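Long-range contacts in OmpT protein (Vibrio cholerae serotype O1, PDB 6EHD), which probably works as a non-specific porin, a beta barrel whose water-filled pore lets small polar solutes diffuse across the outer membrane: residues Ala38-Asn43 with Gly54-Ala59; Leu50-Lys55 with Leu73-Asn78; Gly85-Thr90 with Gln121-Tyr126. The protein carries 1 engineered substitution. All blocks are in the same frame, centred on the assembly; numbering follows the deposited sequence. Where two conformers were deposited one is given.

In the fold
Interaction 1 pairs strand 30-47 with strand 50-59 and closes the hairpin around the short turn between them. Interaction 2 starts on the same strand, sharing Gly-54 and Lys-55, and pairs its opposite edge with strand 67-77, so 50-59 is the middle one of three antiparallel neighbours. The loop it closes is longer, with three residues missing from the model. Interaction 3 lies further on: it joins the chain leaving strand 80-84 to strand 121-128 and closes the long excursion between them, placed like the third loop of a classical porin. Interactions 1 and 2 interlock through strand 50-59; interaction 3 follows both in the chain, and Asn-78 of interaction 2 just brushes Tyr-126 of interaction 3.

Interaction 1 of 3, residues Ala38-Asn43 with Gly54-Ala59; sequences AGVDAN and GKVEFA
The hairpin of strands 30-47 and 50-59 in the barrel wall is held here by three hydrogen-bonded pairs, Ala-38 with Phe-58, Val-40 with Val-56 and Ala-42 with Gly-54. The strands run antiparallel at 177°, and each pair contributes two backbone bonds; Phe-58 N meets Ala-38 O at 2.9 Å in an almost straight line. On the face of Val-40 and Val-56 the two valines touch through their CG1 methyls, 3.5 Å apart and crossing obliquely. Both place CG1 between the backbone N and the carbonyl carbon (chi1 54° and 58°), which aims these branches at one another. Residues alternate between the faces, as in the wall of a porin barrel: the apolar side carries Ala-38, Val-40, Val-56 and Phe-58, while Asp-41, Lys-55 and Glu-57 stand on the other, consistent with the pore side. There Lys-55 stretches out past Asp-41, its CB 3.9 Å from Asp-41 OD1. Asp-41 OD2 and Lys-55 NZ stay 4.6 Å apart, so their opposite charges may attract at a distance, with no salt bridge formed. Asp-41 OD1 instead takes the amide of Gln-53, plus a weak bond from Asn-43 ND2. Beside them Gly-39 lets the backbones draw close, its CA 4.0 Å from Glu-57 CA, and the Glu-57 carboxylate forms a salt bridge with Arg-69 and a hydrogen bond with Tyr-14.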
loop_
_atom_site.group_PDB
_atom_site.type_symbol
_atom_site.label_atom_id
_atom_site.label_comp_id
_atom_site.label_asym_id
_atom_site.label_seq_id
_atom_site.Cartn_x
_atom_site.Cartn_y
_atom_site.Cartn_z
ATOM N N ALA A 38 12.902 -6.386 10.568
ATOM C CA ALA A 38 14.268 -6.711 10.332
ATOM C C ALA A 38 14.305 -7.940 9.363
ATOM O O ALA A 38 13.508 -8.799 9.466
ATOM C CB ALA A 38 14.964 -7.137 11.657
ATOM N N GLY A 39 15.210 -7.950 8.431
ATOM C CA GLY A 39 15.302 -9.121 7.470
ATOM C C GLY A 39 16.724 -9.391 6.981
ATOM O O GLY A 39 17.697 -8.693 7.364
ATOM N N VAL A 40 16.832 -10.394 6.072
ATOM C CA VAL A 40 18.044 -10.693 5.331
ATOM C C VAL A 40 17.676 -10.909 3.870
ATOM O O VAL A 40 16.615 -11.506 3.586
ATOM C CB VAL A 40 18.764 -11.901 5.939
ATOM C CG1 VAL A 40 17.865 -13.096 6.048
ATOM C CG2 VAL A 40 20.025 -12.253 5.179
ATOM N N ASP A 41 18.477 -10.310 3.008
ATOM C CA ASP A 41 18.351 -10.299 1.540
ATOM C C ASP A 41 19.662 -10.841 0.939
ATOM O O ASP A 41 20.720 -10.158 0.916
ATOM C CB ASP A 41 18.078 -8.879 1.036
ATOM C CG ASP A 41 17.686 -8.841 -0.442
ATOM O OD1 ASP A 41 17.405 -9.898 -1.075
ATOM O OD2 ASP A 41 17.617 -7.741 -1.011
ATOM N N ALA A 42 19.601 -12.085 0.431
ATOM C CA ALA A 42 20.756 -12.754 -0.186
ATOM C C ALA A 42 20.608 -12.828 -1.738
ATOM O O ALA A 42 19.527 -13.169 -2.228
ATOM C CB ALA A 42 20.881 -14.158 0.410
ATOM N N ASN A 43 21.632 -12.400 -2.463
ATOM C CA ASN A 43 21.644 -12.348 -3.936
ATOM C C ASN A 43 22.891 -13.060 -4.461
ATOM O O ASN A 43 23.980 -12.972 -3.866
ATOM C CB ASN A 43 21.530 -10.912 -4.510
ATOM C CG ASN A 43 20.137 -10.301 -4.215
ATOM O OD1 ASN A 43 19.179 -10.512 -4.990
ATOM N ND2 ASN A 43 19.975 -9.672 -3.017
ATOM N N GLY A 54 17.159 -14.917 -2.294
ATOM C CA GLY A 54 16.380 -15.483 -1.192
ATOM C C GLY A 54 16.231 -14.353 -0.098
ATOM O O GLY A 54 17.200 -13.840 0.345
ATOM N N LYS A 55 15.015 -14.017 0.283
ATOM C CA LYS A 55 14.747 -12.872 1.246
ATOM C C LYS A 55 13.740 -13.285 2.288
ATOM O O LYS A 55 12.706 -13.889 1.965
ATOM C CB LYS A 55 14.279 -11.642 0.422
ATOM C CG LYS A 55 14.031 -10.370 1.233
ATOM C CD LYS A 55 13.762 -9.146 0.288
ATOM C CE LYS A 55 13.369 -7.891 1.070
ATOM N NZ LYS A 55 13.257 -6.731 0.152
ATOM N N VAL A 56 13.935 -12.889 3.572
ATOM C CA VAL A 56 12.945 -13.123 4.539
ATOM C C VAL A 56 12.946 -11.867 5.489
ATOM O O VAL A 56 13.984 -11.311 5.706
ATOM C CB VAL A 56 13.235 -14.437 5.320
ATOM C CG1 VAL A 56 14.571 -14.393 5.985
ATOM C CG2 VAL A 56 12.117 -14.750 6.291
ATOM N N GLU A 57 11.762 -11.453 5.872
ATOM C CA GLU A 57 11.559 -10.235 6.700
ATOM C C GLU A 57 10.640 -10.569 7.805
ATOM O O GLU A 57 9.533 -11.127 7.570
ATOM C CB GLU A 57 10.935 -9.128 5.829
ATOM C CG GLU A 57 10.878 -7.711 6.560
ATOM C CD GLU A 57 10.412 -6.552 5.595
ATOM O OE1 GLU A 57 9.283 -6.075 5.762
ATOM O OE2 GLU A 57 11.231 -6.188 4.715
ATOM N N PHE A 58 11.009 -10.177 9.030
ATOM C CA PHE A 58 10.201 -10.426 10.212
ATOM C C PHE A 58 9.732 -9.069 10.894
ATOM O O PHE A 58 10.392 -8.037 10.764
ATOM C CB PHE A 58 11.075 -11.105 11.279
ATOM C CG PHE A 58 11.676 -12.431 10.839
ATOM C CD1 PHE A 58 10.966 -13.625 11.027
ATOM C CD2 PHE A 58 12.947 -12.473 10.281
ATOM C CE1 PHE A 58 11.521 -14.856 10.644
ATOM C CE2 PHE A 58 13.510 -13.726 9.888
ATOM C CZ PHE A 58 12.769 -14.891 10.072
ATOM N N ALA A 59 8.604 -9.107 11.558
ATOM C CA ALA A 59 8.103 -7.954 12.307
ATOM C C ALA A 59 8.730 -8.035 13.630
ATOM O O ALA A 59 8.957 -9.140 14.172
ATOM C CB ALA A 59 6.657 -7.991 12.497
#

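Interaction 2 of 3, residues Leu50-Lys55 with Leu73-Asn78; sequences LALQGK and LGVKTN. With C8E ((hydroxyethyloxy)tri(ethyloxy)octane), chain C.
Ala-51 and Lys-76, a hydrogen-bonded pair, have a detergent molecule beside them: the ether chain of C8E rests on the face of the strands that carries both side chains. Ala-51 CB lies 3.7 Å from ether oxygen O18. Lys-76 runs out with CG anti to the backbone N and then bends at its last torsion (chi4 -74°), which carries NZ to within 3.4 Å of O15 of C8E, a weak hydrogen bond. Asn-78, just past the strand end, adds OD1 at 3.2 Å from C14 of the same molecule.

Four backbone bonds join the strands. Ala-51 and Lys-76 exchange two, the one from Lys-76 N to Ala-51 O being 2.9 Å long and close to straight; Gln-53 and Gly-74 exchange two more. Gly-74 puts no side chain on this face, and the amide of Gln-53 leans over it, with OE1 4.4 Å from Gly-74 CA. An extended chain takes that amide up to Lys-81, which gives OE1 a hydrogen bond.

The other face is apolar. Leu-50 CD1 meets Val-75 CG1 at 3.9 Å, the two side chains crossing at a slant, and Leu-52 CD2 only grazes Val-75 CG2 at 4.5 Å. Leu-73 is touched by another C8E molecule, as a surface that faces lipid might be. The segments run antiparallel, 162° between their N-to-C directions. A greasy outer face and a polar inner one on neighbouring antiparallel strands, at the end where short turns lead to the next strands on either side, are what a porin barrel wall is built from.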
loop_
_atom_site.group_PDB
_atom_site.type_symbol
_atom_site.label_atom_id
_atom_site.label_comp_id
_atom_site.label_asym_id
_atom_site.label_seq_id
_atom_site.Cartn_x
_atom_site.Cartn_y
_atom_site.Cartn_z
ATOM N N LEU A 50 21.512 -14.714 -15.578
ATOM C CA LEU A 50 20.749 -15.435 -14.535
ATOM C C LEU A 50 21.250 -15.066 -13.142
ATOM O O LEU A 50 22.482 -15.203 -12.830
ATOM C CB LEU A 50 20.906 -16.956 -14.720
ATOM C CG LEU A 50 20.269 -17.844 -13.631
ATOM C CD1 LEU A 50 18.774 -17.766 -13.557
ATOM C CD2 LEU A 50 20.631 -19.323 -13.793
ATOM N N ALA A 51 20.310 -14.720 -12.268
ATOM C CA ALA A 51 20.612 -14.455 -10.840
ATOM C C ALA A 51 19.514 -15.000 -9.917
ATOM O O ALA A 51 18.380 -15.152 -10.322
ATOM C CB ALA A 51 20.875 -12.953 -10.631
ATOM N N LEU A 52 19.859 -15.341 -8.676
ATOM C CA LEU A 52 18.963 -15.921 -7.697
ATOM C C LEU A 52 18.903 -14.981 -6.422
ATOM O O LEU A 52 19.889 -14.302 -6.104
ATOM C CB LEU A 52 19.511 -17.271 -7.188
ATOM C CG LEU A 52 19.777 -18.315 -8.292
ATOM C CD1 LEU A 52 20.539 -19.536 -7.753
ATOM C CD2 LEU A 52 18.464 -18.744 -8.902
ATOM N N GLN A 53 17.780 -15.009 -5.758
ATOM C CA GLN A 53 17.506 -14.219 -4.563
ATOM C C GLN A 53 16.760 -15.050 -3.561
ATOM O O GLN A 53 15.826 -15.792 -3.872
ATOM C CB GLN A 53 16.688 -12.925 -4.910
ATOM C CG GLN A 53 16.277 -12.113 -3.664
ATOM C CD GLN A 53 15.247 -10.984 -3.960
ATOM O OE1 GLN A 53 14.418 -11.086 -4.913
ATOM N NE2 GLN A 53 15.314 -9.884 -3.146
ATOM N N GLY A 54 17.159 -14.917 -2.294
ATOM C CA GLY A 54 16.380 -15.483 -1.192
ATOM C C GLY A 54 16.231 -14.353 -0.098
ATOM O O GLY A 54 17.200 -13.840 0.345
ATOM N N LYS A 55 15.015 -14.017 0.283
ATOM C CA LYS A 55 14.747 -12.872 1.246
ATOM C C LYS A 55 13.740 -13.285 2.288
ATOM O O LYS A 55 12.706 -13.889 1.965
ATOM C CB LYS A 55 14.279 -11.642 0.422
ATOM C CG LYS A 55 14.031 -10.370 1.233
ATOM C CD LYS A 55 13.762 -9.146 0.288
ATOM C CE LYS A 55 13.369 -7.891 1.070
ATOM N NZ LYS A 55 13.257 -6.731 0.152
ATOM N N LEU A 73 11.553 -16.452 -2.770
ATOM C CA LEU A 73 12.568 -16.984 -3.664
ATOM C C LEU A 73 12.431 -16.347 -5.056
ATOM O O LEU A 73 11.377 -16.412 -5.649
ATOM C CB LEU A 73 12.307 -18.530 -3.757
ATOM C CG LEU A 73 13.520 -19.398 -3.976
ATOM C CD1 LEU A 73 13.162 -20.881 -3.728
ATOM C CD2 LEU A 73 14.053 -19.151 -5.372
ATOM N N GLY A 74 13.495 -15.778 -5.564
ATOM C CA GLY A 74 13.502 -15.010 -6.781
ATOM C C GLY A 74 14.485 -15.543 -7.845
ATOM O O GLY A 74 15.610 -15.964 -7.516
ATOM N N VAL A 75 14.076 -15.419 -9.113
ATOM C CA VAL A 75 14.853 -15.853 -10.256
ATOM C C VAL A 75 14.833 -14.745 -11.298
ATOM O O VAL A 75 13.769 -14.492 -11.878
ATOM C CB VAL A 75 14.285 -17.175 -10.887
ATOM C CG1 VAL A 75 15.234 -17.606 -11.980
ATOM C CG2 VAL A 75 14.111 -18.245 -9.824
ATOM N N LYS A 76 15.962 -14.128 -11.553
ATOM C CA LYS A 76 16.071 -13.080 -12.528
ATOM C C LYS A 76 16.786 -13.564 -13.813
ATOM O O LYS A 76 17.904 -14.054 -13.745
ATOM C CB LYS A 76 16.850 -11.890 -11.909
ATOM C CG LYS A 76 16.994 -10.691 -12.856
ATOM C CD LYS A 76 17.234 -9.363 -12.124
ATOM C CE LYS A 76 17.123 -8.152 -13.058
ATOM N NZ LYS A 76 18.315 -8.051 -13.933
ATOM N N THR A 77 16.168 -13.313 -14.951
ATOM C CA THR A 77 16.557 -13.797 -16.293
ATOM C C THR A 77 16.413 -12.681 -17.318
ATOM O O THR A 77 15.777 -11.632 -17.045
ATOM C CB THR A 77 15.622 -14.907 -16.835
ATOM O OG1 THR A 77 14.345 -14.384 -17.290
ATOM C CG2 THR A 77 15.288 -15.965 -15.830
ATOM N N ASN A 78 16.904 -12.927 -18.532
ATOM C CA ASN A 78 16.714 -11.972 -19.619
ATOM C C ASN A 78 15.238 -11.764 -20.072
ATOM O O ASN A 78 14.991 -10.823 -20.797
ATOM C CB ASN A 78 17.564 -12.389 -20.854
ATOM C CG ASN A 78 19.029 -12.235 -20.629
ATOM O OD1 ASN A 78 19.491 -11.360 -19.859
ATOM N ND2 ASN A 78 19.807 -13.078 -21.325
HETATM C C14 C8E C . 18.892 -9.876 -17.054
HETATM O O15 C8E C . 19.270 -10.696 -15.929
HETATM C C16 C8E C . 20.525 -10.271 -15.424
HETATM C C17 C8E C . 21.207 -11.195 -14.410
HETATM O O18 C8E C . 21.593 -10.413 -13.264
HETATM C C19 C8E C . 22.845 -9.721 -13.366
#

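Interaction 3 of 3, residues Gly85-Thr90 with Gln121-Tyr126; sequences GKQWTT and QVKYVY
Gln-121 and Lys-123 reach from strand 121-128 into the bend that the chain makes from Gly-85 to Thr-90, and the packing is tightest round the carbonyl of Trp-88. Lys-123 kinks at its third torsion (chi3 57°), bringing NZ to 2.9 Å from Trp-88 O, with the donor tilted out of the carbonyl plane; Gln-121 NE2 adds a weak bond to the same oxygen. The lysine chain lies against Gln-87, Lys-123 CD 3.7 Å from Gln-87 OE1, and passes Thr-90. Asp-93, in the helix that follows, forms a salt bridge with NZ. At the foot of the bend two backbone bonds join Gly-85 N to Gln-121 O and Gln-121 N to Gly-85 O, both 3.1 Å.

Water bridges the looser parts at two places, either side of the Lys-123 amine. One molecule donates to Gln-87 OE1 (2.6 Å) and accepts from Lys-123 NZ; another accepts from Thr-90 N and donates to Gln-121 OE1 at 2.8 Å. Trp-88 points away from the strand and packs on Arg-69 and Asn-70. A loop leaving the wall here, starting a short helix and tied by side chains to the next strand, is consistent with the inward-folded, pore-narrowing third loop of classical porins.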
loop_
_atom_site.group_PDB
_atom_site.type_symbol
_atom_site.label_atom_id
_atom_site.label_comp_id
_atom_site.label_asym_id
_atom_site.label_seq_id
_atom_site.Cartn_x
_atom_site.Cartn_y
_atom_site.Cartn_z
ATOM N N GLY A 85 6.354 -16.846 -3.259
ATOM C CA GLY A 85 6.136 -16.967 -1.785
ATOM C C GLY A 85 5.223 -15.873 -1.191
ATOM O O GLY A 85 4.333 -15.365 -1.877
ATOM N N LYS A 86 5.457 -15.499 0.064
ATOM C CA LYS A 86 4.559 -14.588 0.853
ATOM C C LYS A 86 5.075 -13.158 0.564
ATOM O O LYS A 86 6.231 -12.818 0.920
ATOM C CB LYS A 86 4.665 -14.889 2.340
ATOM C CG LYS A 86 3.786 -13.996 3.187
ATOM C CD LYS A 86 3.839 -14.307 4.686
ATOM C CE LYS A 86 2.652 -13.593 5.359
ATOM N NZ LYS A 86 2.684 -13.696 6.833
ATOM N N GLN A 87 4.237 -12.337 -0.127
ATOM C CA GLN A 87 4.689 -11.065 -0.700
ATOM C C GLN A 87 3.608 -9.980 -0.586
ATOM O O GLN A 87 2.399 -10.287 -0.567
ATOM C CB GLN A 87 5.001 -11.297 -2.223
ATOM C CG GLN A 87 6.193 -12.223 -2.454
ATOM C CD GLN A 87 6.451 -12.578 -3.872
ATOM O OE1 GLN A 87 7.274 -11.916 -4.561
ATOM N NE2 GLN A 87 5.776 -13.697 -4.359
ATOM N N TRP A 88 4.029 -8.728 -0.650
ATOM C CA TRP A 88 3.030 -7.619 -0.851
ATOM C C TRP A 88 2.406 -7.758 -2.262
ATOM O O TRP A 88 3.110 -8.288 -3.181
ATOM C CB TRP A 88 3.651 -6.246 -0.658
ATOM C CG TRP A 88 4.401 -6.068 0.633
ATOM C CD1 TRP A 88 5.705 -5.679 0.739
ATOM C CD2 TRP A 88 3.989 -6.456 1.934
ATOM N NE1 TRP A 88 6.092 -5.714 2.039
ATOM C CE2 TRP A 88 5.055 -6.188 2.798
ATOM C CE3 TRP A 88 2.801 -7.017 2.471
ATOM C CZ2 TRP A 88 4.993 -6.456 4.175
ATOM C CZ3 TRP A 88 2.729 -7.265 3.847
ATOM C CH2 TRP A 88 3.818 -6.984 4.677
ATOM N N THR A 89 1.195 -7.243 -2.473
ATOM C CA THR A 89 0.626 -7.211 -3.858
ATOM C C THR A 89 1.405 -6.281 -4.813
ATOM O O THR A 89 2.057 -5.293 -4.385
ATOM C CB THR A 89 -0.874 -6.859 -3.890
ATOM O OG1 THR A 89 -1.085 -5.511 -3.445
ATOM C CG2 THR A 89 -1.713 -7.813 -3.060
ATOM N N THR A 90 1.379 -6.616 -6.102
ATOM C CA THR A 90 1.902 -5.768 -7.167
ATOM C C THR A 90 1.203 -4.337 -7.083
ATOM O O THR A 90 1.883 -3.297 -7.236
ATOM C CB THR A 90 1.611 -6.374 -8.577
ATOM O OG1 THR A 90 2.261 -7.639 -8.682
ATOM C CG2 THR A 90 2.099 -5.447 -9.689
ATOM N N GLN A 121 2.009 -16.117 -3.797
ATOM C CA GLN A 121 1.930 -15.491 -5.102
ATOM C C GLN A 121 3.121 -15.827 -5.939
ATOM O O GLN A 121 4.202 -16.085 -5.400
ATOM C CB GLN A 121 1.961 -13.935 -4.971
ATOM C CG GLN A 121 0.802 -13.277 -4.406
ATOM C CD GLN A 121 1.003 -11.715 -4.335
ATOM O OE1 GLN A 121 0.828 -11.004 -5.325
ATOM N NE2 GLN A 121 1.349 -11.229 -3.145
ATOM N N VAL A 122 2.923 -15.746 -7.252
ATOM C CA VAL A 122 3.997 -15.550 -8.209
ATOM C C VAL A 122 3.927 -14.107 -8.754
ATOM O O VAL A 122 2.873 -13.715 -9.270
ATOM C CB VAL A 122 3.886 -16.424 -9.473
ATOM C CG1 VAL A 122 5.212 -16.480 -10.168
ATOM C CG2 VAL A 122 3.323 -17.773 -9.165
ATOM N N LYS A 123 5.059 -13.381 -8.728
ATOM C CA LYS A 123 5.068 -11.961 -9.198
ATOM C C LYS A 123 6.126 -11.877 -10.267
ATOM O O LYS A 123 7.169 -12.580 -10.189
ATOM C CB LYS A 123 5.313 -10.979 -8.016
ATOM C CG LYS A 123 4.122 -10.821 -7.076
ATOM C CD LYS A 123 4.402 -9.961 -5.821
ATOM C CE LYS A 123 4.909 -8.549 -6.138
ATOM N NZ LYS A 123 5.397 -7.929 -4.848
ATOM N N TYR A 124 5.816 -11.101 -11.283
ATOM C CA TYR A 124 6.672 -10.863 -12.438
ATOM C C TYR A 124 7.060 -9.385 -12.608
ATOM O O TYR A 124 6.194 -8.497 -12.456
ATOM C CB TYR A 124 5.882 -11.305 -13.710
ATOM C CG TYR A 124 6.609 -11.095 -15.006
ATOM C CD1 TYR A 124 7.676 -11.932 -15.399
ATOM C CD2 TYR A 124 6.246 -10.043 -15.874
ATOM C CE1 TYR A 124 8.333 -11.767 -16.594
ATOM C CE2 TYR A 124 6.908 -9.852 -17.080
ATOM C CZ TYR A 124 7.935 -10.718 -17.461
ATOM O OH TYR A 124 8.632 -10.461 -18.646
ATOM N N VAL A 125 8.287 -9.114 -12.952
ATOM C CA VAL A 125 8.752 -7.766 -13.285
ATOM C C VAL A 125 9.634 -7.782 -14.479
ATOM O O VAL A 125 10.592 -8.597 -14.530
ATOM C CB VAL A 125 9.552 -7.155 -12.113
ATOM C CG1 VAL A 125 10.109 -5.764 -12.526
ATOM C CG2 VAL A 125 8.741 -7.119 -10.830
ATOM N N TYR A 126 9.294 -6.976 -15.502
ATOM C CA TYR A 126 10.200 -6.709 -16.667
ATOM C C TYR A 126 10.574 -5.250 -16.760
ATOM O O TYR A 126 9.634 -4.411 -16.742
ATOM C CB TYR A 126 9.499 -7.172 -17.926
ATOM C CG TYR A 126 10.403 -6.953 -19.124
ATOM C CD1 TYR A 126 11.438 -7.865 -19.403
ATOM C CD2 TYR A 126 10.284 -5.832 -19.929
ATOM C CE1 TYR A 126 12.297 -7.673 -20.466
ATOM C CE2 TYR A 126 11.155 -5.626 -20.996
ATOM C CZ TYR A 126 12.153 -6.551 -21.248
ATOM O OH TYR A 126 13.029 -6.377 -22.284
HETATM O O HOH W 1 7.742 -9.361 -4.242
HETATM O O HOH W 2 5.067 -7.628 -9.740
HETATM O O HOH W 3 0.254 -9.150 -7.330
#